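Local coordinates for carboxypeptidase D (Drosophila melanogaster, PDB 3MN8), which is a zinc metallocarboxypeptidase that removes C-terminal arginine or lysine from peptides and proteins, processing growth factors, peptide hormones and neuropeptides, at residues R85-L90 / S134-L139; D291-Y294 / N298-E301; A354-A359 / G372-L377. All blocks are in the same frame, centred on the assembly; numbering follows the deposited sequence.

Interaction 1: residues R85-L90 / S134-L139; sequences RSRNLL and STDIYL
Arg87 lays the aliphatic part of its side chain across the carboxylate of Asp136, and nearly all of this small contact consists of that one pair. The van der Waals component is a methylene over the face of a carboxylate. Arg87 CG stands above the group, 3.3 Å from Asp136 CG and almost equally far from the two oxygens, while the next methylene, Arg87 CD, approaches Asp136 OD2 at 3.8 Å. The flank of the arginine therefore does the touching, and its charged end has moved past. Ser86 adds little: its carbonyl oxygen comes no closer than 4.4 Å to Asp136 OD1.

In the metallocarboxypeptidase fold, this contact lies at the start of strand 136-140, which runs between strands 74-80 and 93-97 in the central mixed sheet. Residues 85-90 belong to the loop joining those two flanking strands, so the connection returns past the strand inserted between them.

The electrostatic component is indirect. A bend at the third torsion of Arg87 (chi3 81°) swings the guanidinium off the acid, and Arg87 NE ends 5.1 Å from Asp136 OD2, with the two planar groups turned 83° to one another. At such a separation the opposite charges are likely to attract without forming a salt bridge. The polar end of Arg87 is gripped elsewhere: NE donates to the carbonyl of Thr91, a short way along the same loop, and NH2 forms a salt bridge with Glu373. Asp136, buried on its strand, has its OD2 hydrogen-bonded outside the two segments.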
# COMPACT_ATOMS: atom_id res chain seq x y z
N ARG A 85 -15.03 5.71 -13.60
CA ARG A 85 -16.10 4.77 -13.91
C ARG A 85 -15.64 3.31 -13.84
O ARG A 85 -16.26 2.48 -13.19
CB ARG A 85 -16.69 5.05 -15.28
CG ARG A 85 -17.41 6.39 -15.38
CD ARG A 85 -18.44 6.37 -16.50
NE ARG A 85 -19.70 5.74 -16.09
CZ ARG A 85 -20.01 4.46 -16.31
NH1 ARG A 85 -21.19 3.99 -15.90
NH2 ARG A 85 -19.16 3.66 -16.94
N SER A 86 -14.54 3.00 -14.52
CA SER A 86 -14.00 1.64 -14.52
C SER A 86 -12.52 1.63 -14.14
O SER A 86 -12.02 2.55 -13.49
CB SER A 86 -14.19 0.98 -15.89
OG SER A 86 -15.57 0.88 -16.26
N ARG A 87 -11.84 0.58 -14.54
CA ARG A 87 -10.39 0.52 -14.45
C ARG A 87 -9.90 0.05 -15.81
O ARG A 87 -10.29 -1.02 -16.26
CB ARG A 87 -9.95 -0.47 -13.36
CG ARG A 87 -8.67 -0.09 -12.63
CD ARG A 87 -8.12 -1.22 -11.80
NE ARG A 87 -7.36 -2.16 -12.63
CZ ARG A 87 -7.82 -3.33 -13.05
NH1 ARG A 87 -9.04 -3.74 -12.72
NH2 ARG A 87 -7.05 -4.09 -13.80
N ASN A 88 -9.09 0.85 -16.48
CA ASN A 88 -8.58 0.45 -17.78
C ASN A 88 -7.80 -0.85 -17.68
O ASN A 88 -7.00 -1.05 -16.76
CB ASN A 88 -7.72 1.54 -18.39
CG ASN A 88 -8.49 2.83 -18.59
OD1 ASN A 88 -8.11 3.89 -18.07
ND2 ASN A 88 -9.58 2.75 -19.34
N LEU A 89 -8.03 -1.75 -18.63
CA LEU A 89 -7.35 -3.02 -18.62
C LEU A 89 -5.86 -2.79 -18.35
O LEU A 89 -5.24 -1.91 -18.93
CB LEU A 89 -7.54 -3.72 -19.97
CG LEU A 89 -7.25 -5.22 -19.97
CD1 LEU A 89 -8.37 -5.94 -19.25
CD2 LEU A 89 -7.10 -5.74 -21.37
N LEU A 90 -5.32 -3.58 -17.43
CA LEU A 90 -3.89 -3.58 -17.14
C LEU A 90 -3.39 -2.32 -16.45
O LEU A 90 -2.19 -2.13 -16.30
CB LEU A 90 -3.07 -3.87 -18.40
CG LEU A 90 -3.19 -5.32 -18.87
CD1 LEU A 90 -2.42 -5.60 -20.15
CD2 LEU A 90 -2.73 -6.24 -17.75
N SER A 134 -1.97 6.16 -15.58
CA SER A 134 -1.46 4.80 -15.72
C SER A 134 -1.67 3.96 -14.47
O SER A 134 -1.40 2.76 -14.48
CB SER A 134 0.03 4.83 -16.05
OG SER A 134 0.73 5.63 -15.11
N THR A 135 -2.14 4.59 -13.41
CA THR A 135 -2.33 3.90 -12.13
C THR A 135 -3.68 4.20 -11.52
O THR A 135 -4.18 5.33 -11.60
CB THR A 135 -1.26 4.30 -11.10
OG1 THR A 135 -0.01 4.61 -11.76
CG2 THR A 135 -1.05 3.18 -10.10
N ASP A 136 -4.27 3.18 -10.90
CA ASP A 136 -5.54 3.33 -10.20
C ASP A 136 -5.26 3.44 -8.71
O ASP A 136 -4.91 2.45 -8.05
CB ASP A 136 -6.41 2.12 -10.47
CG ASP A 136 -7.81 2.50 -10.85
OD1 ASP A 136 -8.00 3.19 -11.88
OD2 ASP A 136 -8.74 2.09 -10.12
N ILE A 137 -5.44 4.64 -8.18
CA ILE A 137 -4.93 4.94 -6.86
C ILE A 137 -6.02 5.14 -5.81
O ILE A 137 -6.98 5.90 -6.02
CB ILE A 137 -4.02 6.15 -6.92
CG1 ILE A 137 -2.82 5.88 -7.84
CG2 ILE A 137 -3.60 6.54 -5.51
CD1 ILE A 137 -2.06 7.15 -8.29
N TYR A 138 -5.87 4.46 -4.68
CA TYR A 138 -6.78 4.59 -3.53
C TYR A 138 -6.07 5.08 -2.26
O TYR A 138 -5.05 4.51 -1.83
CB TYR A 138 -7.44 3.25 -3.23
CG TYR A 138 -8.30 2.71 -4.34
CD1 TYR A 138 -7.74 2.09 -5.44
CD2 TYR A 138 -9.68 2.81 -4.28
CE1 TYR A 138 -8.53 1.59 -6.44
CE2 TYR A 138 -10.48 2.31 -5.27
CZ TYR A 138 -9.90 1.70 -6.35
OH TYR A 138 -10.67 1.20 -7.37
N LEU A 139 -6.63 6.13 -1.67
CA LEU A 139 -6.06 6.76 -0.48
C LEU A 139 -6.98 6.64 0.74
O LEU A 139 -8.15 7.08 0.73
CB LEU A 139 -5.73 8.23 -0.75
CG LEU A 139 -4.92 8.54 -2.01
CD1 LEU A 139 -4.65 10.04 -2.12
CD2 LEU A 139 -3.61 7.74 -2.01

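Interaction 2: residues D291-Y294 / N298-E301; sequences DFNY and NCFE
The ring of Tyr294 turns its edge toward one face of Phe300, a T-shaped pair with centroids 5.4 Å apart and planes at 80°. Tyr294 CE1 is the atom that presses in, 3.8 Å from Phe300 CE2 and displaced toward the rim of the phenylalanine ring. Seen from the tyrosine, Phe300 CE2 lies in the ring plane at the edge, and the carbonyl oxygen of Cys299 also lies along that edge. The pair brackets a tight helix-to-strand connection in the α/β catalytic domain of the protein's first carboxypeptidase-like unit, here in its active 1B form: helix 289-296 ends, the chain reverses, and strand 300-305 enters the central sheet. With CG anti to the backbone N (chi1 -175°), Tyr294 reaches out from its helix to meet the ring of the departing strand.

A second flat pair lies where the helix faces the start of the strand. The amide of Asn293 and the carboxylate of Glu301 are inclined at 44°, and Asn293 ND2 comes within 3.1 Å of Glu301 OE1, but the angle is too poor for a hydrogen bond. Instead, Asn293 OD1 accepts from Lys95 and ND2 donates to Met289 O, while Glu301 OE1 bonds to Ser213 OG. The hydroxyl of Tyr294 is bonded to Asp244, and its ring has a cation-pi contact with Lys364. Beneath the amide, Asn293 CB packs against Glu301 CB at 3.9 Å, and Asn293 OD1 faces the CB of Cys299. The backbones themselves meet in a CA-H...O contact, Tyr294 CA 3.3 Å from Cys299 O.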
# COMPACT_ATOMS: atom_id res chain seq x y z
N ASP A 291 1.66 -8.35 6.25
CA ASP A 291 1.85 -9.73 5.82
C ASP A 291 0.55 -10.32 5.32
O ASP A 291 0.56 -11.28 4.54
CB ASP A 291 2.47 -10.58 6.95
CG ASP A 291 3.95 -10.26 7.19
OD1 ASP A 291 4.47 -9.30 6.56
OD2 ASP A 291 4.60 -10.96 7.99
N PHE A 292 -0.58 -9.75 5.75
CA PHE A 292 -1.86 -10.26 5.31
C PHE A 292 -2.08 -10.00 3.82
O PHE A 292 -2.52 -10.88 3.08
CB PHE A 292 -3.02 -9.70 6.13
CG PHE A 292 -4.36 -10.00 5.54
CD1 PHE A 292 -5.03 -11.15 5.89
CD2 PHE A 292 -4.93 -9.14 4.61
CE1 PHE A 292 -6.27 -11.45 5.33
CE2 PHE A 292 -6.17 -9.42 4.06
CZ PHE A 292 -6.84 -10.58 4.41
N ASN A 293 -1.73 -8.80 3.38
CA ASN A 293 -1.72 -8.49 1.95
C ASN A 293 -0.97 -9.53 1.12
O ASN A 293 -1.49 -10.07 0.13
CB ASN A 293 -1.14 -7.10 1.72
CG ASN A 293 -2.17 -5.99 1.92
OD1 ASN A 293 -2.78 -5.50 0.96
ND2 ASN A 293 -2.37 -5.58 3.18
N TYR A 294 0.26 -9.83 1.52
CA TYR A 294 1.14 -10.67 0.72
C TYR A 294 0.65 -12.11 0.67
O TYR A 294 0.61 -12.73 -0.39
CB TYR A 294 2.57 -10.60 1.26
CG TYR A 294 3.59 -11.34 0.42
CD1 TYR A 294 3.85 -10.97 -0.91
CD2 TYR A 294 4.31 -12.41 0.96
CE1 TYR A 294 4.79 -11.65 -1.67
CE2 TYR A 294 5.26 -13.10 0.21
CZ TYR A 294 5.49 -12.72 -1.11
OH TYR A 294 6.44 -13.40 -1.86
N ASN A 298 -2.37 -10.84 -3.96
CA ASN A 298 -1.23 -10.55 -4.80
C ASN A 298 -0.45 -9.38 -4.22
O ASN A 298 0.71 -9.17 -4.56
CB ASN A 298 -1.71 -10.17 -6.20
CG ASN A 298 -2.28 -11.33 -6.97
OD1 ASN A 298 -1.88 -12.47 -6.80
ND2 ASN A 298 -3.21 -11.03 -7.86
N CYS A 299 -1.10 -8.60 -3.36
CA CYS A 299 -0.58 -7.28 -3.01
C CYS A 299 0.73 -7.32 -2.23
O CYS A 299 0.92 -8.17 -1.36
CB CYS A 299 -1.62 -6.46 -2.25
SG CYS A 299 -1.28 -4.67 -2.19
N PHE A 300 1.63 -6.39 -2.56
CA PHE A 300 2.90 -6.21 -1.88
C PHE A 300 2.87 -4.95 -1.01
O PHE A 300 3.14 -3.86 -1.50
CB PHE A 300 4.04 -6.07 -2.91
CG PHE A 300 4.35 -7.33 -3.68
CD1 PHE A 300 5.63 -7.53 -4.19
CD2 PHE A 300 3.39 -8.32 -3.89
CE1 PHE A 300 5.94 -8.69 -4.90
CE2 PHE A 300 3.69 -9.47 -4.61
CZ PHE A 300 4.96 -9.66 -5.12
N GLU A 301 2.54 -5.10 0.27
CA GLU A 301 2.45 -3.95 1.17
C GLU A 301 3.73 -3.73 1.98
O GLU A 301 4.29 -4.66 2.56
CB GLU A 301 1.25 -4.10 2.11
CG GLU A 301 1.10 -3.00 3.15
CD GLU A 301 -0.28 -2.99 3.79
OE1 GLU A 301 -1.28 -2.72 3.08
OE2 GLU A 301 -0.38 -3.25 5.01

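Interaction 3: residues A354-A359 / G372-L377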
# COMPACT_ATOMS: atom_id res chain seq x y z
N ALA A 354 -6.35 -17.71 -12.88
CA ALA A 354 -5.20 -18.43 -13.40
C ALA A 354 -3.99 -18.12 -12.53
O ALA A 354 -3.98 -17.12 -11.80
CB ALA A 354 -4.93 -18.05 -14.84
N ASN A 355 -2.98 -18.98 -12.59
CA ASN A 355 -1.73 -18.73 -11.89
C ASN A 355 -0.58 -18.43 -12.84
O ASN A 355 -0.41 -19.10 -13.86
CB ASN A 355 -1.37 -19.91 -10.98
CG ASN A 355 -2.15 -19.89 -9.67
OD1 ASN A 355 -2.86 -20.84 -9.35
ND2 ASN A 355 -2.01 -18.80 -8.92
N VAL A 356 0.19 -17.41 -12.50
CA VAL A 356 1.35 -17.02 -13.29
C VAL A 356 2.62 -17.16 -12.45
O VAL A 356 2.80 -16.45 -11.45
CB VAL A 356 1.21 -15.57 -13.82
CG1 VAL A 356 2.52 -15.10 -14.45
CG2 VAL A 356 0.04 -15.48 -14.82
N TYR A 357 3.49 -18.09 -12.86
CA TYR A 357 4.68 -18.43 -12.09
C TYR A 357 5.96 -17.89 -12.72
O TYR A 357 6.11 -17.90 -13.94
CB TYR A 357 4.82 -19.94 -11.95
CG TYR A 357 3.84 -20.65 -11.02
CD1 TYR A 357 2.67 -21.22 -11.52
CD2 TYR A 357 4.11 -20.78 -9.66
CE1 TYR A 357 1.79 -21.89 -10.67
CE2 TYR A 357 3.25 -21.44 -8.82
CZ TYR A 357 2.09 -21.99 -9.32
OH TYR A 357 1.23 -22.65 -8.46
N VAL A 358 6.89 -17.46 -11.85
CA VAL A 358 8.23 -17.05 -12.24
C VAL A 358 9.25 -17.99 -11.62
O VAL A 358 9.28 -18.16 -10.40
CB VAL A 358 8.55 -15.59 -11.81
CG1 VAL A 358 10.00 -15.21 -12.15
CG2 VAL A 358 7.57 -14.61 -12.46
N ALA A 359 10.09 -18.60 -12.45
CA ALA A 359 11.13 -19.50 -11.97
C ALA A 359 11.93 -18.87 -10.84
O ALA A 359 12.56 -17.82 -11.02
CB ALA A 359 12.05 -19.91 -13.10
N GLY A 372 -8.55 -11.71 -16.35
CA GLY A 372 -7.36 -12.48 -16.66
C GLY A 372 -6.09 -11.66 -16.64
O GLY A 372 -5.09 -12.03 -17.24
N GLU A 373 -6.13 -10.54 -15.94
CA GLU A 373 -4.97 -9.69 -15.84
C GLU A 373 -4.07 -10.10 -14.69
O GLU A 373 -4.53 -10.63 -13.68
CB GLU A 373 -5.38 -8.23 -15.61
CG GLU A 373 -6.78 -7.88 -16.03
CD GLU A 373 -7.17 -6.49 -15.56
OE1 GLU A 373 -6.56 -5.51 -16.06
OE2 GLU A 373 -8.07 -6.37 -14.69
N TYR A 374 -2.77 -9.84 -14.85
CA TYR A 374 -1.82 -10.02 -13.77
C TYR A 374 -0.71 -8.98 -13.93
O TYR A 374 -0.40 -8.55 -15.04
CB TYR A 374 -1.20 -11.42 -13.80
CG TYR A 374 -0.14 -11.56 -14.86
CD1 TYR A 374 -0.47 -12.00 -16.15
CD2 TYR A 374 1.18 -11.22 -14.59
CE1 TYR A 374 0.51 -12.10 -17.13
CE2 TYR A 374 2.16 -11.32 -15.56
CZ TYR A 374 1.82 -11.76 -16.83
OH TYR A 374 2.80 -11.87 -17.79
N TRP A 375 -0.15 -8.57 -12.80
CA TRP A 375 1.01 -7.71 -12.80
C TRP A 375 2.01 -8.40 -11.90
O TRP A 375 1.69 -8.70 -10.75
CB TRP A 375 0.68 -6.35 -12.18
CG TRP A 375 -0.48 -5.65 -12.81
CD1 TRP A 375 -0.44 -4.59 -13.67
CD2 TRP A 375 -1.86 -5.96 -12.60
NE1 TRP A 375 -1.72 -4.22 -14.02
CE2 TRP A 375 -2.61 -5.05 -13.39
CE3 TRP A 375 -2.55 -6.91 -11.84
CZ2 TRP A 375 -3.99 -5.08 -13.43
CZ3 TRP A 375 -3.92 -6.94 -11.90
CH2 TRP A 375 -4.63 -6.03 -12.68
N ARG A 376 3.21 -8.65 -12.40
CA ARG A 376 4.23 -9.28 -11.57
C ARG A 376 5.40 -8.34 -11.41
O ARG A 376 6.20 -8.12 -12.34
CB ARG A 376 4.66 -10.62 -12.16
CG ARG A 376 5.78 -11.32 -11.39
CD ARG A 376 5.34 -11.72 -9.99
NE ARG A 376 6.43 -12.35 -9.25
CZ ARG A 376 6.38 -12.71 -7.96
NH1 ARG A 376 5.28 -12.50 -7.25
NH2 ARG A 376 7.42 -13.28 -7.39
N LEU A 377 5.49 -7.76 -10.23
CA LEU A 377 6.55 -6.81 -9.94
C LEU A 377 7.86 -7.55 -9.98
O LEU A 377 7.99 -8.62 -9.38
CB LEU A 377 6.33 -6.19 -8.57
CG LEU A 377 5.01 -5.47 -8.37
CD1 LEU A 377 5.05 -4.70 -7.06
CD2 LEU A 377 4.70 -4.55 -9.54
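Tyr374 leaves strand 373-376 with its CB pointing toward strand 355-358, and a first torsion of 77° turns the ring broadside to Val356. Beyond CB, the ring carbon CG meets Val356 CG2 at 3.9 Å. On one side of the ring the same methyl is nearest to Tyr374 CD1, at 3.8 Å, and CE1 lies slightly farther from it. This is a CH-π contact, the methyl standing over the ring face 22° from the normal. On the other side, CD2 and CE2 meet the second methyl, with Val356 CG1 4.0 Å from Tyr374 CE2. At the tip, OH is hydrogen-bonded to the carbonyl oxygen of Leu412. With an alanine in its place, the two methyls of Val356 would probably lose the ring they pack on, and the Leu412 carbonyl its hydroxyl partner. Two residues along each strand, Val358 CG2 rests on Arg376 CG at 3.9 Å, while the guanidinium continues to a salt bridge with Asp244. The contact joins the two sheets of the transthyretin-like domain that follows the catalytic domain: strand 373-376 pairs with strand 339-344 in one, and strand 355-358 lies between strands 366-367 and 381-388 in the other.

In the fold
Interactions 1 and 2 both belong to the catalytic domain and reach the same central sheet, yet their nearest atoms are about 10 Å apart. Interaction 3, in the transthyretin-like domain, touches both. Toward interaction 1 the domain border is polar, with Arg87 NH2 2.7 Å from Glu373 OE2. Toward interaction 2 it is packing, Phe300 CZ lying 3.6 Å from Arg376 NH1, and Asp244 serves both Tyr294 and Arg376. Only interaction 2 approaches the active site: the side chain of Glu301 is about 7 Å from that of the zinc ligand His217 and about 9 Å from the bound (2-guanidinoethylmercapto)succinic acid, and its strand leads on to Glu305, the predicted proton donor/acceptor.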